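Local coordinates for xylanase and alpha-amylase inhibitor protein (Scadoxus multiflorus, PDB 3MU7) that is named as an inhibitor of xylanase and alpha-amylase, built on a TIM-barrel fold of glycosyl hydrolase family 18, at residues 53-64 with 110-119. Sequence-based numbering, arbitrary orientation.
Sequences PKGLEPQIKHCQ and SRPFGNAVLD
Phe113 lays one face of its ring under the side chain of Leu56, whose CD1 sits 4.0 Å from the ring centroid in a CH-pi contact displaced toward the rim. Pro53 CB meets the same ring at its edge, in plane, while Ile60 crosses Phe113 at about a right angle and brings CD1 to 3.7 Å from Phe113 CD2. Ile60, branched at CB, serves two neighbours besides: with CG2 anti to the backbone N (its CG1 has chi1 -69°), it touches Leu118 CD2 with that methyl and Ala116 CB with CD1. Ala116 is small enough for the helix to come close here.

Polar side chains grip the loop at both ends. Lys54, bent at chi2 (-73°), carries NZ back to Arg111 O at 2.8 Å and, at a longer range, to Ser110 O; Gly114 N reaches Arg111 O from the opposite face of its plane. Glu57 accepts a weak bond from Asn115 N on OE1, and its OE2 forms a salt bridge with Lys61 one helical turn on. Gly114, at positive phi, lies so close to Glu57 that a side chain would strike OE1.

At the far end both N-H groups of the Gln64 amide are used nearly in its plane: NE2 donates to Val117 O at 2.8 Å and to Asp119 OD2 at 2.9 Å, the latter met from above the carboxylate plane. Gln64 OE1 accepts a hydrogen bond from a water that in turn accepts one from Val117 N. A leucine in place of Gln64 would probably leave Val117 O without this donor, the water without this acceptor and Asp119 OD2 with one bond fewer. Asp119 OD2 also accepts from Val70 N, tying the loop, and through Gln64 the helix, to strand 69-76. In this TIM barrel helix 56-65 packs outside the parallel strands, the loop runs along it into strand 120-125, and the rings of Phe113 and Phe100 of helix 86-101 pack edge-to-face.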
loop_
_atom_site.group_PDB
_atom_site.type_symbol
_atom_site.label_atom_id
_atom_site.label_comp_id
_atom_site.label_asym_id
_atom_site.label_seq_id
_atom_site.Cartn_x
_atom_site.Cartn_y
_atom_site.Cartn_z
ATOM N N PRO A 53 4.121 6.876 17.111
ATOM C CA PRO A 53 2.857 6.236 16.722
ATOM C C PRO A 53 1.638 6.912 17.345
ATOM O O PRO A 53 0.662 7.173 16.644
ATOM C CB PRO A 53 3.011 4.797 17.230
ATOM C CG PRO A 53 4.479 4.584 17.311
ATOM C CD PRO A 53 5.063 5.913 17.711
ATOM N N LYS A 54 1.693 7.224 18.638
ATOM C CA LYS A 54 0.563 7.884 19.287
ATOM C C LYS A 54 0.300 9.251 18.654
ATOM O O LYS A 54 -0.852 9.659 18.506
ATOM C CB LYS A 54 0.788 8.012 20.799
ATOM C CG LYS A 54 0.877 6.682 21.550
ATOM C CD LYS A 54 -0.478 5.989 21.668
ATOM C CE LYS A 54 -0.425 4.835 22.667
ATOM N NZ LYS A 54 -1.772 4.235 22.907
ATOM N N GLY A 55 1.373 9.937 18.263
ATOM C CA GLY A 55 1.273 11.241 17.614
ATOM C C GLY A 55 0.584 11.206 16.260
ATOM O O GLY A 55 0.145 12.237 15.758
ATOM N N LEU A 56 0.481 10.022 15.663
ATOM C CA LEU A 56 -0.238 9.888 14.403
ATOM C C LEU A 56 -1.738 10.041 14.556
ATOM O O LEU A 56 -2.405 10.385 13.588
ATOM C CB LEU A 56 0.066 8.552 13.717
ATOM C CG LEU A 56 1.497 8.306 13.234
ATOM C CD1 LEU A 56 1.548 7.049 12.378
ATOM C CD2 LEU A 56 2.041 9.498 12.465
ATOM N N GLU A 57 -2.272 9.779 15.749
ATOM C CA GLU A 57 -3.715 9.805 15.948
ATOM C C GLU A 57 -4.411 11.040 15.330
ATOM O O GLU A 57 -5.285 10.879 14.474
ATOM C CB GLU A 57 -4.101 9.635 17.425
ATOM C CG GLU A 57 -5.611 9.718 17.619
ATOM C CD GLU A 57 -6.083 9.555 19.045
ATOM O OE1 GLU A 57 -5.281 9.217 19.932
ATOM O OE2 GLU A 57 -7.295 9.751 19.261
ATOM N N PRO A 58 -4.037 12.273 15.752
ATOM C CA PRO A 58 -4.757 13.422 15.188
ATOM C C PRO A 58 -4.469 13.642 13.707
ATOM O O PRO A 58 -5.303 14.195 12.996
ATOM C CB PRO A 58 -4.239 14.605 16.017
ATOM C CG PRO A 58 -2.937 14.162 16.548
ATOM C CD PRO A 58 -3.090 12.693 16.806
ATOM N N GLN A 59 -3.300 13.202 13.254
ATOM C CA GLN A 59 -2.930 13.358 11.850
ATOM C C GLN A 59 -3.748 12.436 10.948
ATOM O O GLN A 59 -4.183 12.842 9.864
ATOM C CB GLN A 59 -1.442 13.111 11.660
ATOM C CG GLN A 59 -0.548 13.980 12.520
ATOM C CD GLN A 59 0.874 13.915 12.020
ATOM O OE1 GLN A 59 1.164 14.365 10.916
ATOM N NE2 GLN A 59 1.765 13.302 12.806
ATOM N N ILE A 60 -3.959 11.206 11.405
ATOM C CA ILE A 60 -4.825 10.258 10.714
ATOM C C ILE A 60 -6.233 10.850 10.603
ATOM O O ILE A 60 -6.841 10.857 9.528
ATOM C CB ILE A 60 -4.879 8.905 11.465
ATOM C CG1 ILE A 60 -3.537 8.175 11.368
ATOM C CG2 ILE A 60 -5.984 8.026 10.909
ATOM C CD1 ILE A 60 -3.317 7.151 12.472
ATOM N N LYS A 61 -6.746 11.361 11.722
ATOM C CA LYS A 61 -8.084 11.947 11.739
ATOM C C LYS A 61 -8.174 13.149 10.807
ATOM O O LYS A 61 -9.169 13.329 10.112
ATOM C CB LYS A 61 -8.499 12.331 13.161
ATOM C CG LYS A 61 -8.711 11.144 14.075
ATOM C CD LYS A 61 -8.965 11.620 15.499
ATOM C CE LYS A 61 -9.107 10.466 16.463
ATOM N NZ LYS A 61 -9.355 10.960 17.851
ATOM N N HIS A 62 -7.128 13.966 10.783
ATOM C CA HIS A 62 -7.110 15.097 9.868
ATOM C C HIS A 62 -7.183 14.624 8.409
ATOM O O HIS A 62 -7.969 15.137 7.612
ATOM C CB HIS A 62 -5.879 15.973 10.069
ATOM C CG HIS A 62 -5.803 17.086 9.078
ATOM N ND1 HIS A 62 -6.667 18.158 9.114
ATOM C CD2 HIS A 62 -5.011 17.278 7.999
ATOM C CE1 HIS A 62 -6.396 18.976 8.113
ATOM N NE2 HIS A 62 -5.400 18.461 7.417
ATOM N N CYS A 63 -6.360 13.635 8.063
ATOM C CA CYS A 63 -6.391 13.019 6.738
ATOM C C CYS A 63 -7.798 12.560 6.378
ATOM O O CYS A 63 -8.296 12.862 5.288
ATOM C CB CYS A 63 -5.438 11.833 6.693
ATOM S SG CYS A 63 -3.696 12.314 6.658
ATOM N N GLN A 64 -8.436 11.834 7.293
ATOM C CA GLN A 64 -9.761 11.292 7.041
ATOM C C GLN A 64 -10.799 12.397 6.880
ATOM O O GLN A 64 -11.713 12.278 6.063
ATOM C CB GLN A 64 -10.150 10.321 8.148
ATOM C CG GLN A 64 -9.295 9.060 8.121
ATOM C CD GLN A 64 -9.450 8.202 9.351
ATOM O OE1 GLN A 64 -9.677 8.704 10.449
ATOM N NE2 GLN A 64 -9.306 6.895 9.177
ATOM N N SER A 110 -3.239 -2.168 23.043
ATOM C CA SER A 110 -2.058 -1.302 22.939
ATOM C C SER A 110 -2.347 0.024 22.172
ATOM O O SER A 110 -1.698 1.036 22.442
ATOM C CB SER A 110 -0.873 -2.056 22.331
ATOM O OG SER A 110 -1.169 -2.484 21.016
ATOM N N ARG A 111 -3.344 0.005 21.246
ATOM C CA ARG A 111 -3.685 1.197 20.465
ATOM C C ARG A 111 -2.433 2.004 20.004
ATOM O O ARG A 111 -2.235 3.147 20.405
ATOM C CB ARG A 111 -4.617 2.146 21.233
ATOM C CG ARG A 111 -5.820 1.496 21.906
ATOM C CD ARG A 111 -6.791 0.873 20.902
ATOM N NE ARG A 111 -7.297 1.822 19.896
ATOM C CZ ARG A 111 -8.313 1.543 19.081
ATOM N NH1 ARG A 111 -8.916 0.367 19.140
ATOM N NH2 ARG A 111 -8.715 2.463 18.200
ATOM N N PRO A 112 -1.631 1.393 19.155
ATOM C CA PRO A 112 -0.441 2.125 18.693
ATOM C C PRO A 112 -0.701 3.510 18.181
ATOM O O PRO A 112 0.092 4.416 18.436
ATOM C CB PRO A 112 0.248 1.106 17.797
ATOM C CG PRO A 112 -0.002 -0.167 18.551
ATOM C CD PRO A 112 -1.233 -0.008 19.378
ATOM N N PHE A 113 -1.793 3.692 17.435
ATOM C CA PHE A 113 -2.151 5.010 16.898
ATOM C C PHE A 113 -3.298 5.629 17.695
ATOM O O PHE A 113 -4.099 6.408 17.162
ATOM C CB PHE A 113 -2.540 4.895 15.422
ATOM C CG PHE A 113 -1.484 4.375 14.501
ATOM C CD1 PHE A 113 -0.131 4.383 14.867
ATOM C CD2 PHE A 113 -1.846 3.850 13.263
ATOM C CE1 PHE A 113 0.838 3.880 13.983
ATOM C CE2 PHE A 113 -0.886 3.338 12.391
ATOM C CZ PHE A 113 0.463 3.357 12.747
ATOM N N GLY A 114 -3.383 5.277 18.978
ATOM C CA GLY A 114 -4.433 5.833 19.818
ATOM C C GLY A 114 -5.826 5.442 19.367
ATOM O O GLY A 114 -6.057 4.342 18.899
ATOM N N ASN A 115 -6.763 6.373 19.513
ATOM C CA ASN A 115 -8.165 6.113 19.200
ATOM C C ASN A 115 -8.556 6.293 17.734
ATOM O O ASN A 115 -9.727 6.209 17.384
ATOM C CB ASN A 115 -9.074 6.936 20.118
ATOM C CG ASN A 115 -8.936 6.535 21.573
ATOM O OD1 ASN A 115 -8.428 5.456 21.886
ATOM N ND2 ASN A 115 -9.390 7.398 22.470
ATOM N N ALA A 116 -7.567 6.534 16.877
ATOM C CA ALA A 116 -7.806 6.535 15.437
ATOM C C ALA A 116 -8.298 5.165 14.983
ATOM O O ALA A 116 -7.919 4.131 15.558
ATOM C CB ALA A 116 -6.544 6.901 14.697
ATOM N N VAL A 117 -9.164 5.173 13.978
ATOM C CA VAL A 117 -9.651 3.952 13.353
ATOM C C VAL A 117 -9.282 4.051 11.885
ATOM O O VAL A 117 -9.733 4.950 11.176
ATOM C CB VAL A 117 -11.177 3.777 13.523
ATOM C CG1 VAL A 117 -11.654 2.527 12.793
ATOM C CG2 VAL A 117 -11.549 3.702 15.005
ATOM N N LEU A 118 -8.444 3.127 11.437
ATOM C CA LEU A 118 -7.925 3.152 10.076
ATOM C C LEU A 118 -8.941 2.663 9.062
ATOM O O LEU A 118 -9.926 2.000 9.407
ATOM C CB LEU A 118 -6.646 2.324 9.978
ATOM C CG LEU A 118 -5.487 2.756 10.868
ATOM C CD1 LEU A 118 -4.267 1.944 10.499
ATOM C CD2 LEU A 118 -5.194 4.243 10.734
ATOM N N ASP A 119 -8.686 2.991 7.800
ATOM C CA ASP A 119 -9.566 2.622 6.708
ATOM C C ASP A 119 -9.257 1.277 6.076
ATOM O O ASP A 119 -9.967 0.854 5.170
ATOM C CB ASP A 119 -9.566 3.724 5.663
ATOM C CG ASP A 119 -10.055 5.028 6.229
ATOM O OD1 ASP A 119 -11.258 5.102 6.560
ATOM O OD2 ASP A 119 -9.237 5.954 6.383
HETATM O O HOH W 1 -9.863 7.760 13.030
#